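Long-range contacts in F420-dependent methylenetetrahydromethanopterin dehydrogenase (Methanopyrus kandleri, PDB 3IQE), which catalyses the reversible, coenzyme F420-dependent interconversion of methenyl- and methylene-tetrahydromethanopterin in the pathway that makes methane from carbon dioxide: residues P121-G126 with N212-S217; R128-D133 with R229-V234. All blocks are in the same frame, centred on the assembly; numbering follows the deposited sequence.

Contact 1 of 2, residues P121-G126 with N212-S217. With H4M (5,10-dimethylene tetrahydromethanopterin), chain G.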
ATOM      1  N   PRO A 121     -21.048 -14.077   6.091  1.00 19.62           N
ATOM      2  CA  PRO A 121     -20.164 -13.333   5.200  1.00 19.83           C
ATOM      3  C   PRO A 121     -19.921 -13.996   3.832  1.00 19.61           C
ATOM      4  O   PRO A 121     -19.279 -13.420   2.979  1.00 19.27           O
ATOM      5  CB  PRO A 121     -18.857 -13.174   6.011  1.00 19.81           C
ATOM      6  CG  PRO A 121     -19.111 -13.889   7.372  1.00 20.29           C
ATOM      7  CD  PRO A 121     -20.328 -14.750   7.185  1.00 19.96           C
ATOM      8  N   ASP A 122     -20.475 -15.182   3.597  1.00 19.32           N
ATOM      9  CA  ASP A 122     -20.340 -15.788   2.285  1.00 19.56           C
ATOM     10  C   ASP A 122     -21.387 -15.166   1.372  1.00 20.15           C
ATOM     11  O   ASP A 122     -22.441 -15.746   1.134  1.00 20.07           O
ATOM     12  CB  ASP A 122     -20.535 -17.305   2.396  1.00 18.87           C
ATOM     13  CG  ASP A 122     -19.762 -18.068   1.348  1.00 22.02           C
ATOM     14  OD1 ASP A 122     -19.645 -17.579   0.191  1.00 23.62           O
ATOM     15  OD2 ASP A 122     -19.258 -19.173   1.687  1.00 19.69           O
ATOM     16  N   ALA A 123     -21.084 -13.989   0.842  1.00 19.82           N
ATOM     17  CA  ALA A 123     -22.080 -13.174   0.170  1.00 20.60           C
ATOM     18  C   ALA A 123     -22.240 -13.464  -1.331  1.00 21.03           C
ATOM     19  O   ALA A 123     -21.282 -13.761  -2.053  1.00 22.14           O
ATOM     20  CB  ALA A 123     -21.775 -11.714   0.361  1.00 20.98           C
ATOM     21  N   MET A 124     -23.472 -13.290  -1.781  1.00 21.65           N
ATOM     22  CA  MET A 124     -23.775 -13.269  -3.193  1.00 21.44           C
ATOM     23  C   MET A 124     -23.009 -12.190  -3.913  1.00 20.42           C
ATOM     24  O   MET A 124     -22.901 -11.089  -3.416  1.00 20.92           O
ATOM     25  CB  MET A 124     -25.249 -12.979  -3.416  1.00 21.48           C
ATOM     26  CG  MET A 124     -25.667 -13.409  -4.799  1.00 22.61           C
ATOM     27  SD  MET A 124     -27.374 -13.064  -5.189  1.00 23.64           S
ATOM     28  CE  MET A 124     -27.409 -11.289  -5.276  1.00 22.22           C
ATOM     29  N   LEU A 125     -22.521 -12.516  -5.104  1.00 19.32           N
ATOM     30  CA  LEU A 125     -21.824 -11.571  -5.931  1.00 19.14           C
ATOM     31  C   LEU A 125     -22.776 -10.764  -6.832  1.00 18.85           C
ATOM     32  O   LEU A 125     -24.000 -10.910  -6.762  1.00 18.15           O
ATOM     33  CB  LEU A 125     -20.707 -12.249  -6.738  1.00 18.83           C
ATOM     34  CG  LEU A 125     -21.119 -13.390  -7.655  1.00 18.34           C
ATOM     35  CD1 LEU A 125     -22.017 -12.864  -8.766  1.00 21.34           C
ATOM     36  CD2 LEU A 125     -19.854 -14.076  -8.206  1.00 20.74           C
ATOM     37  N   GLY A 126     -22.210  -9.853  -7.617  1.00 19.16           N
ATOM     38  CA  GLY A 126     -23.037  -8.933  -8.408  1.00 18.68           C
ATOM     39  C   GLY A 126     -23.297  -9.467  -9.792  1.00 18.95           C
ATOM     40  O   GLY A 126     -22.630  -9.063 -10.743  1.00 18.16           O
ATOM     41  N   ASN A 212     -22.088  -7.272   4.579  1.00 18.21           N
ATOM     42  CA  ASN A 212     -22.790  -6.138   3.981  1.00 17.41           C
ATOM     43  C   ASN A 212     -22.861  -6.189   2.423  1.00 18.15           C
ATOM     44  O   ASN A 212     -23.779  -5.620   1.769  1.00 17.13           O
ATOM     45  CB  ASN A 212     -22.172  -4.798   4.454  1.00 18.00           C
ATOM     46  CG  ASN A 212     -22.401  -4.516   5.956  1.00 18.74           C
ATOM     47  OD1 ASN A 212     -23.372  -4.963   6.550  1.00 24.94           O
ATOM     48  ND2 ASN A 212     -21.498  -3.755   6.559  1.00 24.94           N
ATOM     49  N   VAL A 213     -21.870  -6.813   1.814  1.00 17.23           N
ATOM     50  CA  VAL A 213     -21.840  -6.982   0.358  1.00 17.50           C
ATOM     51  C   VAL A 213     -23.126  -7.609  -0.186  1.00 17.87           C
ATOM     52  O   VAL A 213     -23.654  -7.180  -1.197  1.00 18.27           O
ATOM     53  CB  VAL A 213     -20.648  -7.908  -0.056  1.00 17.64           C
ATOM     54  CG1 VAL A 213     -20.752  -8.310  -1.495  1.00 17.42           C
ATOM     55  CG2 VAL A 213     -19.320  -7.223   0.213  1.00 17.82           C
ATOM     56  N   ALA A 214     -23.640  -8.602   0.527  1.00 18.22           N
ATOM     57  CA  ALA A 214     -24.779  -9.401   0.061  1.00 19.02           C
ATOM     58  C   ALA A 214     -26.018  -8.511  -0.135  1.00 19.81           C
ATOM     59  O   ALA A 214     -26.759  -8.604  -1.148  1.00 19.82           O
ATOM     60  CB  ALA A 214     -25.030 -10.510   1.078  1.00 18.59           C
ATOM     61  N   ASP A 215     -26.225  -7.595   0.809  1.00 20.47           N
ATOM     62  CA  ASP A 215     -27.249  -6.591   0.670  1.00 20.16           C
ATOM     63  C   ASP A 215     -27.080  -5.750  -0.592  1.00 19.19           C
ATOM     64  O   ASP A 215     -28.067  -5.477  -1.258  1.00 17.80           O
ATOM     65  CB  ASP A 215     -27.288  -5.659   1.890  1.00 20.43           C
ATOM     66  CG  ASP A 215     -28.002  -6.284   3.076  1.00 25.21           C
ATOM     67  OD1 ASP A 215     -28.212  -5.585   4.089  1.00 30.66           O
ATOM     68  OD2 ASP A 215     -28.396  -7.479   2.991  1.00 28.95           O
ATOM     69  N   VAL A 216     -25.863  -5.292  -0.887  1.00 18.29           N
ATOM     70  CA  VAL A 216     -25.642  -4.508  -2.091  1.00 18.75           C
ATOM     71  C   VAL A 216     -25.923  -5.337  -3.376  1.00 17.85           C
ATOM     72  O   VAL A 216     -26.577  -4.863  -4.295  1.00 18.27           O
ATOM     73  CB  VAL A 216     -24.227  -3.943  -2.164  1.00 18.25           C
ATOM     74  CG1 VAL A 216     -24.089  -3.043  -3.388  1.00 19.17           C
ATOM     75  CG2 VAL A 216     -23.883  -3.213  -0.873  1.00 19.01           C
ATOM     76  N   SER A 217     -25.386  -6.554  -3.443  1.00 18.08           N
ATOM     77  CA  SER A 217     -25.599  -7.426  -4.598  1.00 17.94           C
ATOM     78  C   SER A 217     -27.062  -7.686  -4.810  1.00 17.93           C
ATOM     79  O   SER A 217     -27.544  -7.697  -5.927  1.00 19.43           O
ATOM     80  CB  SER A 217     -24.898  -8.788  -4.418  1.00 16.82           C
ATOM     81  OG  SER A 217     -23.485  -8.629  -4.476  1.00 19.51           O
TER
HETATM   82  N1  H4M G 284     -19.412 -17.541  -6.440  1.00 27.03           N
HETATM   83  C2  H4M G 284     -19.595 -17.136  -5.180  1.00 27.31           C
HETATM   84  NA2 H4M G 284     -18.635 -17.334  -4.234  1.00 25.61           N
HETATM   85  N3  H4M G 284     -20.737 -16.517  -4.839  1.00 25.85           N
HETATM   86  C4  H4M G 284     -21.722 -16.286  -5.745  1.00 29.29           C
HETATM   87  OH4 H4M G 284     -22.757 -15.718  -5.345  1.00 26.90           O
HETATM   88  C4A H4M G 284     -21.554 -16.727  -7.041  1.00 30.17           C
HETATM   89  N5  H4M G 284     -22.491 -16.564  -8.052  1.00 30.73           N
HETATM   90  C6  H4M G 284     -22.498 -17.595  -9.079  1.00 30.96           C
HETATM   91  C7  H4M G 284     -21.095 -17.602  -9.695  1.00 26.99           C
HETATM   92  C7M H4M G 284     -20.927 -18.654 -10.783  1.00 30.21           C
HETATM   93  N8  H4M G 284     -20.123 -17.805  -8.635  1.00 26.90           N
HETATM   94  C8A H4M G 284     -20.366 -17.381  -7.375  1.00 26.72           C
HETATM   95  C9  H4M G 284     -23.664 -17.170  -9.993  1.00 31.26           C
HETATM   96  C9M H4M G 284     -24.267 -18.365 -10.721  1.00 32.42           C
HETATM   97  C10 H4M G 284     -23.883 -16.213  -7.878  1.00 30.74           C
HETATM   98  N10 H4M G 284     -24.628 -16.540  -9.080  1.00 32.07           N
HETATM   99  C11 H4M G 284     -28.174 -14.549 -10.205  1.00 30.81           C
HETATM  100  C12 H4M G 284     -27.412 -15.176 -11.177  1.00 30.34           C
HETATM  101  C13 H4M G 284     -26.224 -15.846 -10.819  1.00 31.05           C
HETATM  102  C14 H4M G 284     -25.804 -15.867  -9.491  1.00 30.96           C
HETATM  103  C15 H4M G 284     -26.588 -15.243  -8.533  1.00 30.78           C
HETATM  104  C16 H4M G 284     -27.764 -14.584  -8.883  1.00 31.93           C
HETATM  105  CX1 H4M G 284     -29.477 -13.855 -10.541  1.00 31.50           C
HETATM  106  CX2 H4M G 284     -29.322 -12.677 -11.469  1.00 32.21           C
HETATM  107  CX3 H4M G 284     -30.688 -12.159 -11.828  1.00 34.95           C
HETATM  108  CX4 H4M G 284     -30.257 -10.946 -12.591  1.00 36.61           C
HETATM  109  CX5 H4M G 284     -30.721 -10.634 -13.996  1.00 39.36           C
HETATM  110  OX2 H4M G 284     -28.656 -11.573 -10.842  1.00 30.63           O
HETATM  111  OX3 H4M G 284     -31.377 -13.144 -12.589  1.00 32.58           O
HETATM  112  OX4 H4M G 284     -29.519  -9.970 -11.818  1.00 41.35           O
HETATM  113  OX5 H4M G 284     -29.708  -9.986 -14.752  1.00 34.84           O
HETATM  114  O5J H4M G 284     -30.402  -8.396 -19.520  1.00 48.20           O
HETATM  115  C5J H4M G 284     -30.736  -7.599 -18.390  1.00 42.99           C
HETATM  116  C4J H4M G 284     -30.078  -8.134 -17.118  1.00 39.63           C
HETATM  117  O4J H4M G 284     -30.826  -9.233 -16.597  1.00 36.41           O
HETATM  118  C3J H4M G 284     -28.644  -8.631 -17.280  1.00 36.79           C
HETATM  119  O3J H4M G 284     -27.818  -8.080 -16.251  1.00 35.68           O
HETATM  120  C2J H4M G 284     -28.705 -10.125 -17.025  1.00 37.07           C
HETATM  121  O2J H4M G 284     -27.497 -10.650 -16.427  1.00 36.22           O
HETATM  122  C1J H4M G 284     -29.950 -10.248 -16.137  1.00 37.52           C
HETATM  123  PA  H4M G 284     -31.314  -8.379 -20.853  1.00 55.27           P
HETATM  124  O1A H4M G 284     -30.527  -7.565 -21.862  1.00 54.40           O
HETATM  125  O2A H4M G 284     -31.411  -9.865 -21.157  1.00 54.93           O
HETATM  126  O3A H4M G 284     -32.608  -7.706 -20.431  1.00 55.05           O

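Contact 2 of 2, residues R128-D133 with R229-V234. With H4M (5,10-dimethylene tetrahydromethanopterin), chain G.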
ATOM      1  N   ARG A 128     -24.786  -9.556 -12.806  1.00 19.03           N
ATOM      2  CA  ARG A 128     -25.377  -8.899 -13.960  1.00 18.43           C
ATOM      3  C   ARG A 128     -24.467  -9.082 -15.189  1.00 18.10           C
ATOM      4  O   ARG A 128     -23.238  -8.969 -15.104  1.00 18.13           O
ATOM      5  CB  ARG A 128     -25.555  -7.411 -13.666  1.00 19.25           C
ATOM      6  CG  ARG A 128     -26.716  -7.079 -12.738  1.00 17.96           C
ATOM      7  CD  ARG A 128     -28.060  -7.265 -13.391  1.00 20.34           C
ATOM      8  NE  ARG A 128     -29.131  -6.623 -12.626  1.00 18.37           N
ATOM      9  CZ  ARG A 128     -30.409  -6.697 -12.940  1.00 18.03           C
ATOM     10  NH1 ARG A 128     -31.285  -6.117 -12.162  1.00 15.76           N
ATOM     11  NH2 ARG A 128     -30.801  -7.383 -14.004  1.00 17.11           N
ATOM     12  N   ARG A 129     -25.068  -9.343 -16.335  1.00 16.93           N
ATOM     13  CA  ARG A 129     -24.314  -9.683 -17.525  1.00 18.10           C
ATOM     14  C   ARG A 129     -23.330  -8.556 -17.913  1.00 18.35           C
ATOM     15  O   ARG A 129     -22.205  -8.821 -18.365  1.00 17.56           O
ATOM     16  CB  ARG A 129     -25.257 -10.023 -18.681  1.00 18.15           C
ATOM     17  CG  ARG A 129     -24.551 -10.499 -19.926  1.00 20.66           C
ATOM     18  CD  ARG A 129     -25.510 -11.011 -20.993  1.00 22.90           C
ATOM     19  NE  ARG A 129     -26.322 -12.087 -20.434  1.00 24.89           N
ATOM     20  CZ  ARG A 129     -27.637 -12.061 -20.334  1.00 26.45           C
ATOM     21  NH1 ARG A 129     -28.265 -13.087 -19.784  1.00 27.08           N
ATOM     22  NH2 ARG A 129     -28.334 -11.034 -20.819  1.00 26.97           N
ATOM     23  N   GLU A 130     -23.738  -7.318 -17.705  1.00 18.76           N
ATOM     24  CA  GLU A 130     -22.878  -6.168 -18.052  1.00 18.89           C
ATOM     25  C   GLU A 130     -21.566  -6.064 -17.234  1.00 18.73           C
ATOM     26  O   GLU A 130     -20.639  -5.337 -17.613  1.00 16.40           O
ATOM     27  CB  GLU A 130     -23.701  -4.875 -17.957  1.00 19.66           C
ATOM     28  CG  GLU A 130     -24.971  -4.862 -18.795  1.00 22.10           C
ATOM     29  CD  GLU A 130     -26.232  -5.167 -18.002  1.00 21.08           C
ATOM     30  OE1 GLU A 130     -27.300  -4.541 -18.294  1.00 20.09           O
ATOM     31  OE2 GLU A 130     -26.171  -6.009 -17.087  1.00 20.14           O
ATOM     32  N   PHE A 131     -21.439  -6.841 -16.157  1.00 17.56           N
ATOM     33  CA  PHE A 131     -20.341  -6.658 -15.225  1.00 16.85           C
ATOM     34  C   PHE A 131     -19.652  -7.984 -14.948  1.00 16.03           C
ATOM     35  O   PHE A 131     -18.428  -8.091 -14.962  1.00 16.73           O
ATOM     36  CB  PHE A 131     -20.860  -6.051 -13.904  1.00 16.71           C
ATOM     37  CG  PHE A 131     -19.823  -5.972 -12.836  1.00 16.10           C
ATOM     38  CD1 PHE A 131     -18.757  -5.089 -12.964  1.00 13.89           C
ATOM     39  CD2 PHE A 131     -19.860  -6.810 -11.727  1.00 15.79           C
ATOM     40  CE1 PHE A 131     -17.766  -5.027 -11.992  1.00 13.79           C
ATOM     41  CE2 PHE A 131     -18.851  -6.738 -10.755  1.00 17.37           C
ATOM     42  CZ  PHE A 131     -17.813  -5.859 -10.904  1.00 17.63           C
ATOM     43  N   LEU A 132     -20.455  -8.998 -14.708  1.00 15.87           N
ATOM     44  CA  LEU A 132     -19.941 -10.279 -14.270  1.00 15.86           C
ATOM     45  C   LEU A 132     -19.629 -11.249 -15.414  1.00 16.91           C
ATOM     46  O   LEU A 132     -20.522 -11.922 -15.926  1.00 17.38           O
ATOM     47  CB  LEU A 132     -20.921 -10.936 -13.319  1.00 16.02           C
ATOM     48  CG  LEU A 132     -20.210 -12.125 -12.679  1.00 14.97           C
ATOM     49  CD1 LEU A 132     -19.278 -11.623 -11.580  1.00 15.04           C
ATOM     50  CD2 LEU A 132     -20.989 -13.206 -12.087  1.00 18.13           C
ATOM     51  N   ASP A 133     -18.369 -11.318 -15.821  1.00 16.75           N
ATOM     52  CA  ASP A 133     -17.910 -12.353 -16.764  1.00 16.98           C
ATOM     53  C   ASP A 133     -17.021 -13.334 -15.979  1.00 15.83           C
ATOM     54  O   ASP A 133     -16.898 -13.187 -14.774  1.00 15.99           O
ATOM     55  CB  ASP A 133     -17.192 -11.743 -17.961  1.00 16.95           C
ATOM     56  CG  ASP A 133     -15.801 -11.217 -17.610  1.00 18.92           C
ATOM     57  OD1 ASP A 133     -15.512 -10.983 -16.408  1.00 23.34           O
ATOM     58  OD2 ASP A 133     -15.000 -11.043 -18.558  1.00 23.62           O
ATOM     59  N   ARG A 229     -28.078   2.368 -13.224  1.00 18.83           N
ATOM     60  CA  ARG A 229     -27.936   2.376 -11.787  1.00 18.64           C
ATOM     61  C   ARG A 229     -27.500   1.000 -11.303  1.00 18.15           C
ATOM     62  O   ARG A 229     -26.642   0.934 -10.429  1.00 19.09           O
ATOM     63  CB  ARG A 229     -29.217   2.781 -11.054  1.00 18.63           C
ATOM     64  CG  ARG A 229     -29.812   4.170 -11.434  1.00 19.33           C
ATOM     65  CD  ARG A 229     -31.192   4.459 -10.779  1.00 20.04           C
ATOM     66  NE  ARG A 229     -31.262   4.125  -9.363  1.00 21.37           N
ATOM     67  CZ  ARG A 229     -30.966   4.975  -8.381  1.00 22.79           C
ATOM     68  NH1 ARG A 229     -31.012   4.592  -7.103  1.00 21.87           N
ATOM     69  NH2 ARG A 229     -30.630   6.218  -8.681  1.00 19.63           N
ATOM     70  N   TYR A 230     -28.071  -0.090 -11.828  1.00 17.21           N
ATOM     71  CA  TYR A 230     -27.720  -1.411 -11.251  1.00 17.85           C
ATOM     72  C   TYR A 230     -26.278  -1.916 -11.517  1.00 15.81           C
ATOM     73  O   TYR A 230     -25.683  -2.556 -10.670  1.00 18.52           O
ATOM     74  CB  TYR A 230     -28.768  -2.483 -11.528  1.00 17.57           C
ATOM     75  CG  TYR A 230     -28.893  -3.042 -12.927  1.00 18.88           C
ATOM     76  CD1 TYR A 230     -30.109  -2.989 -13.603  1.00 19.63           C
ATOM     77  CD2 TYR A 230     -27.838  -3.715 -13.534  1.00 18.76           C
ATOM     78  CE1 TYR A 230     -30.258  -3.529 -14.878  1.00 18.81           C
ATOM     79  CE2 TYR A 230     -27.984  -4.269 -14.817  1.00 16.36           C
ATOM     80  CZ  TYR A 230     -29.186  -4.173 -15.467  1.00 19.26           C
ATOM     81  OH  TYR A 230     -29.313  -4.724 -16.725  1.00 19.88           O
ATOM     82  N   VAL A 231     -25.695  -1.560 -12.650  1.00 14.76           N
ATOM     83  CA  VAL A 231     -24.303  -1.943 -12.956  1.00 15.16           C
ATOM     84  C   VAL A 231     -23.344  -1.244 -11.976  1.00 13.79           C
ATOM     85  O   VAL A 231     -22.466  -1.889 -11.333  1.00 14.20           O
ATOM     86  CB  VAL A 231     -23.968  -1.596 -14.418  1.00 14.80           C
ATOM     87  CG1 VAL A 231     -22.473  -1.796 -14.676  1.00 13.45           C
ATOM     88  CG2 VAL A 231     -24.702  -2.447 -15.337  1.00 15.40           C
ATOM     89  N   PRO A 232     -23.493   0.092 -11.820  1.00 13.36           N
ATOM     90  CA  PRO A 232     -22.646   0.633 -10.757  1.00 13.69           C
ATOM     91  C   PRO A 232     -22.834  -0.018  -9.380  1.00 14.04           C
ATOM     92  O   PRO A 232     -21.878  -0.149  -8.624  1.00 14.72           O
ATOM     93  CB  PRO A 232     -23.053   2.122 -10.706  1.00 13.81           C
ATOM     94  CG  PRO A 232     -23.988   2.328 -11.899  1.00 14.88           C
ATOM     95  CD  PRO A 232     -23.945   1.145 -12.740  1.00 13.25           C
ATOM     96  N   ILE A 233     -24.069  -0.365  -9.035  1.00 15.49           N
ATOM     97  CA  ILE A 233     -24.350  -0.922  -7.710  1.00 14.83           C
ATOM     98  C   ILE A 233     -23.648  -2.267  -7.486  1.00 14.92           C
ATOM     99  O   ILE A 233     -22.924  -2.443  -6.483  1.00 12.99           O
ATOM    100  CB  ILE A 233     -25.887  -1.049  -7.494  1.00 15.41           C
ATOM    101  CG1 ILE A 233     -26.544   0.319  -7.394  1.00 16.68           C
ATOM    102  CG2 ILE A 233     -26.231  -1.805  -6.225  1.00 12.87           C
ATOM    103  CD1 ILE A 233     -28.119   0.239  -7.423  1.00 18.46           C
ATOM    104  N   VAL A 234     -23.767  -3.175  -8.440  1.00 14.39           N
ATOM    105  CA  VAL A 234     -23.120  -4.489  -8.314  1.00 16.16           C
ATOM    106  C   VAL A 234     -21.599  -4.338  -8.330  1.00 16.02           C
ATOM    107  O   VAL A 234     -20.865  -4.997  -7.556  1.00 17.67           O
ATOM    108  CB  VAL A 234     -23.583  -5.489  -9.416  1.00 15.73           C
ATOM    109  CG1 VAL A 234     -25.062  -5.825  -9.266  1.00 16.24           C
ATOM    110  CG2 VAL A 234     -23.266  -4.981 -10.796  1.00 16.89           C
TER
HETATM  111  N1  H4M G 284     -19.412 -17.541  -6.440  1.00 27.03           N
HETATM  112  C2  H4M G 284     -19.595 -17.136  -5.180  1.00 27.31           C
HETATM  113  NA2 H4M G 284     -18.635 -17.334  -4.234  1.00 25.61           N
HETATM  114  N3  H4M G 284     -20.737 -16.517  -4.839  1.00 25.85           N
HETATM  115  C4  H4M G 284     -21.722 -16.286  -5.745  1.00 29.29           C
HETATM  116  OH4 H4M G 284     -22.757 -15.718  -5.345  1.00 26.90           O
HETATM  117  C4A H4M G 284     -21.554 -16.727  -7.041  1.00 30.17           C
HETATM  118  N5  H4M G 284     -22.491 -16.564  -8.052  1.00 30.73           N
HETATM  119  C6  H4M G 284     -22.498 -17.595  -9.079  1.00 30.96           C
HETATM  120  C7  H4M G 284     -21.095 -17.602  -9.695  1.00 26.99           C
HETATM  121  C7M H4M G 284     -20.927 -18.654 -10.783  1.00 30.21           C
HETATM  122  N8  H4M G 284     -20.123 -17.805  -8.635  1.00 26.90           N
HETATM  123  C8A H4M G 284     -20.366 -17.381  -7.375  1.00 26.72           C
HETATM  124  C9  H4M G 284     -23.664 -17.170  -9.993  1.00 31.26           C
HETATM  125  C9M H4M G 284     -24.267 -18.365 -10.721  1.00 32.42           C
HETATM  126  C10 H4M G 284     -23.883 -16.213  -7.878  1.00 30.74           C
HETATM  127  N10 H4M G 284     -24.628 -16.540  -9.080  1.00 32.07           N
HETATM  128  C11 H4M G 284     -28.174 -14.549 -10.205  1.00 30.81           C
HETATM  129  C12 H4M G 284     -27.412 -15.176 -11.177  1.00 30.34           C
HETATM  130  C13 H4M G 284     -26.224 -15.846 -10.819  1.00 31.05           C
HETATM  131  C14 H4M G 284     -25.804 -15.867  -9.491  1.00 30.96           C
HETATM  132  C15 H4M G 284     -26.588 -15.243  -8.533  1.00 30.78           C
HETATM  133  C16 H4M G 284     -27.764 -14.584  -8.883  1.00 31.93           C
HETATM  134  CX1 H4M G 284     -29.477 -13.855 -10.541  1.00 31.50           C
HETATM  135  CX2 H4M G 284     -29.322 -12.677 -11.469  1.00 32.21           C
HETATM  136  CX3 H4M G 284     -30.688 -12.159 -11.828  1.00 34.95           C
HETATM  137  CX4 H4M G 284     -30.257 -10.946 -12.591  1.00 36.61           C
HETATM  138  CX5 H4M G 284     -30.721 -10.634 -13.996  1.00 39.36           C
HETATM  139  OX2 H4M G 284     -28.656 -11.573 -10.842  1.00 30.63           O
HETATM  140  OX3 H4M G 284     -31.377 -13.144 -12.589  1.00 32.58           O
HETATM  141  OX4 H4M G 284     -29.519  -9.970 -11.818  1.00 41.35           O
HETATM  142  OX5 H4M G 284     -29.708  -9.986 -14.752  1.00 34.84           O
HETATM  143  O5J H4M G 284     -30.402  -8.396 -19.520  1.00 48.20           O
HETATM  144  C5J H4M G 284     -30.736  -7.599 -18.390  1.00 42.99           C
HETATM  145  C4J H4M G 284     -30.078  -8.134 -17.118  1.00 39.63           C
HETATM  146  O4J H4M G 284     -30.826  -9.233 -16.597  1.00 36.41           O
HETATM  147  C3J H4M G 284     -28.644  -8.631 -17.280  1.00 36.79           C
HETATM  148  O3J H4M G 284     -27.818  -8.080 -16.251  1.00 35.68           O
HETATM  149  C2J H4M G 284     -28.705 -10.125 -17.025  1.00 37.07           C
HETATM  150  O2J H4M G 284     -27.497 -10.650 -16.427  1.00 36.22           O
HETATM  151  C1J H4M G 284     -29.950 -10.248 -16.137  1.00 37.52           C
HETATM  152  PA  H4M G 284     -31.314  -8.379 -20.853  1.00 55.27           P
HETATM  153  O1A H4M G 284     -30.527  -7.565 -21.862  1.00 54.40           O
HETATM  154  O2A H4M G 284     -31.411  -9.865 -21.157  1.00 54.93           O
HETATM  155  O3A H4M G 284     -32.608  -7.706 -20.431  1.00 55.05           O

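Contact 1 of 2, residues P121-G126 with N212-S217
Ser217 OG donates a hydrogen bond to Met124 O at 2.7 Å, joining helix 197-223 to the loop that leaves strand 115-119. The hydroxyl does not meet a carbonyl lone pair: it sits above the carbonyl plane, 38° out of it. Leu125 C also lies only 3.3 Å from Ser217 OG. One turn earlier the contact is apolar. Ala123 CB presses against Ala214 CB at 3.5 Å, and Val213 packs against Ala123 CB, its CG1 branch also approaching Met124 O. The Met124 side chain also reaches the serine. Its chain runs extended as far as CG and SD and then bends at chi3 (68°), laying the terminal CE against Ser217 CB at 3.6 Å.

The far side of the loop faces the pterin substrate. Leu125 N gives a hydrogen bond to H4M OH4 (3.2 Å, N-H...O angle 158°), so a single peptide, Met124-Leu125, takes the helix bond through its C=O and binds the ligand through its N-H. With CG placed between the backbone N and the carbonyl carbon, the Leu125 side chain lies on the pterin, CD2 coming within 3.4 Å of H4M C4A. Met124 SD approaches the ligand's benzene ring at H4M C16, and Met124 also touches coenzyme F420. Further out, Tyr140 OH on helix 134-150 is hydrogen-bonded to Ala123 O, and the Asp122 carboxylate is held by Gly15 N and Thr16 OG1. The loop follows strand 115-119 at the C-terminal end of the parallel alpha/beta sheet, the usual place for an active site, and forms part of the substrate pocket beside F420.

Contact 2 of 2, residues R128-D133 with R229-V234
Arg128 lies with its guanidinium flat on one face of the Tyr230 ring, the planes only 15° apart. Arg128 CZ stands 3.6 Å from the Tyr230 ring centroid, almost on the ring normal, making the stack a cation-pi pair as well. A bend at chi2 (-72°) folds the arginine over the ring, while Arg128 NE is hydrogen-bonded to Gly220 O. H4M OX4 lies over the opposite face, toward its rim, so the guanidinium has tyrosine on one side and a ligand oxygen on the other.

Hydrogen bonds run from Tyr230 through Glu130 to the ribose of the ligand. Tyr230 OH donates to the syn lone pair of Glu130 OE1 at 2.6 Å, with the carboxylate turned 65° from the ring. Glu130 OE2, at the ring edge, accepts from H4M O3J at 2.8 Å; each carboxylate oxygen therefore has its own hydroxyl partner. Arg129 N donates to both H4M O2J (2.8 Å) and H4M O3J, and Arg128 NH2 makes weak bonds to H4M OX5 and H4M O4J. Together the loop before helix 134-150 and the start of helix 227-257 form part of the binding site for the substrate's tail, away from its pterin end. The Arg129 guanidinium reaches phosphate oxygen H4M O2A with a weak bond and forms a salt bridge with Asp29 of a neighbouring subunit.

Apolar contacts complete the interface. Val234 CG2 meets Phe131 CD2 obliquely at 4.0 Å, Val234 CG1 touches Arg128 CG, and Val231 CG2 packs against Glu130 CB at 3.7 Å. Val231 also packs against Phe278 of that neighbouring subunit.

How the contacts relate
From the N terminus, the chain completes strand 115-119 and enters one long loop that supplies first 121-126 and then 128-133 before helix 134-150. It returns on helix 197-223, where contact 1 closes its loop, and then on the following helix 227-257, where contact 2 closes the second. The two loops cross, since 128-133 lies inside the first and its partner beyond it. Centres about 13 Å apart, the contacts abut through Leu125 against Leu132, Gly126 against Val234 and Val216 against Ile233. Together they tie the connection leaving the parallel sheet to both C-terminal helices, and line successive portions of one substrate molecule.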